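Local coordinates for protein (hdlp (histone deacetylase-like protein)) (Aquifex aeolicus, PDB 1C3P) that probably acts as a zinc-dependent deacetylase of the histone deacetylase family and may take part in acetoin breakdown, at residues 51-54 against 55-58. Residues are numbered along the deposited sequence; the frame is centred on the assembly and turned at random.
Sequences PATK and EELL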
# COMPACT_ATOMS: atom_id res chain seq x y z
N PRO A 51 4.20 -11.73 -14.17
CA PRO A 51 2.78 -11.41 -14.24
C PRO A 51 1.96 -12.43 -13.44
O PRO A 51 2.37 -13.58 -13.31
CB PRO A 51 2.48 -11.55 -15.74
CG PRO A 51 3.82 -11.24 -16.38
CD PRO A 51 4.71 -12.09 -15.50
N ALA A 52 0.82 -11.99 -12.89
CA ALA A 52 -0.08 -12.90 -12.21
C ALA A 52 -0.69 -13.74 -13.35
O ALA A 52 -0.92 -13.21 -14.44
CB ALA A 52 -1.18 -12.12 -11.50
N THR A 53 -0.95 -15.03 -13.12
CA THR A 53 -1.55 -15.84 -14.17
C THR A 53 -3.05 -15.58 -14.15
O THR A 53 -3.56 -15.04 -13.18
CB THR A 53 -1.31 -17.34 -13.95
OG1 THR A 53 -1.95 -17.75 -12.73
CG2 THR A 53 0.19 -17.62 -13.87
N LYS A 54 -3.75 -15.96 -15.21
CA LYS A 54 -5.20 -15.75 -15.26
C LYS A 54 -5.84 -16.45 -14.06
O LYS A 54 -6.76 -15.93 -13.42
CB LYS A 54 -5.77 -16.34 -16.56
CG LYS A 54 -7.26 -16.11 -16.75
CD LYS A 54 -7.59 -14.65 -16.96
CE LYS A 54 -7.16 -14.17 -18.35
NZ LYS A 54 -7.97 -14.79 -19.44
N GLU A 55 -5.33 -17.63 -13.74
CA GLU A 55 -5.85 -18.41 -12.63
C GLU A 55 -5.68 -17.67 -11.31
O GLU A 55 -6.58 -17.65 -10.49
CB GLU A 55 -5.17 -19.77 -12.59
CG GLU A 55 -5.64 -20.69 -11.47
CD GLU A 55 -5.16 -22.12 -11.67
OE1 GLU A 55 -5.40 -22.95 -10.76
OE2 GLU A 55 -4.57 -22.43 -12.73
N GLU A 56 -4.51 -17.06 -11.10
CA GLU A 56 -4.29 -16.31 -9.87
C GLU A 56 -5.22 -15.11 -9.82
O GLU A 56 -5.78 -14.78 -8.77
CB GLU A 56 -2.81 -15.90 -9.78
CG GLU A 56 -1.88 -17.13 -9.71
CD GLU A 56 -0.43 -16.76 -9.80
OE1 GLU A 56 -0.14 -15.73 -10.46
OE2 GLU A 56 0.43 -17.51 -9.26
N LEU A 57 -5.42 -14.44 -10.96
CA LEU A 57 -6.32 -13.30 -10.99
C LEU A 57 -7.75 -13.70 -10.66
O LEU A 57 -8.47 -12.98 -9.96
CB LEU A 57 -6.30 -12.62 -12.36
CG LEU A 57 -4.98 -11.91 -12.72
CD1 LEU A 57 -5.07 -11.30 -14.12
CD2 LEU A 57 -4.70 -10.81 -11.68
N LEU A 58 -8.17 -14.86 -11.17
CA LEU A 58 -9.52 -15.33 -10.94
C LEU A 58 -9.75 -15.89 -9.54
O LEU A 58 -10.85 -16.34 -9.22
CB LEU A 58 -9.91 -16.35 -12.01
CG LEU A 58 -9.87 -15.78 -13.43
CD1 LEU A 58 -10.19 -16.88 -14.44
CD2 LEU A 58 -10.83 -14.61 -13.57
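A capping box between Thr53 and Glu56 starts the short helix 54-57, which follows the edge strand 46-48. Thr53 is the N-cap residue. Its OG1 accepts from Glu56 N at 3.1 Å, with an angle of 158° at the hydrogen. The reciprocal bond runs from Thr53 N to Glu56 OE1 at 2.9 Å. The amide meets that oxygen from above the carboxylate plane, 39° out of it. Glu56 can reach back because its CG lies beside its own backbone N (chi1 -63°) and the chain beyond is extended. Its CG passes 3.1 Å from Thr53 OG1 on the way, as the two side chains cross. The other carboxylate oxygen, OE2, forms a salt bridge with Arg50, so the group is gripped on both oxygens. With alanine at Glu56, Thr53 N would probably lose its acceptor and Arg50 this acidic mate, weakening the start of the helix. Two backbone bonds make the first turn, Leu57 N to Thr53 O at 3.0 Å and Leu58 N to Lys54 O at 2.9 Å. On the buried side, Ala52 CB meets Leu57 CD2 at 3.8 Å. Both residues also pack on helix 98-118, Ala52 on Thr107 and Leu57 on Phe100 and Ser104. Elsewhere on the turn, Lys54 CG touches Leu58 CD1 at 3.8 Å, and the lysine chain also packs on helix 63-75. Away from the zinc site, this is a classic N-terminal capping box, with side chain and backbone bonded reciprocally between the N-cap residue and the third residue after it.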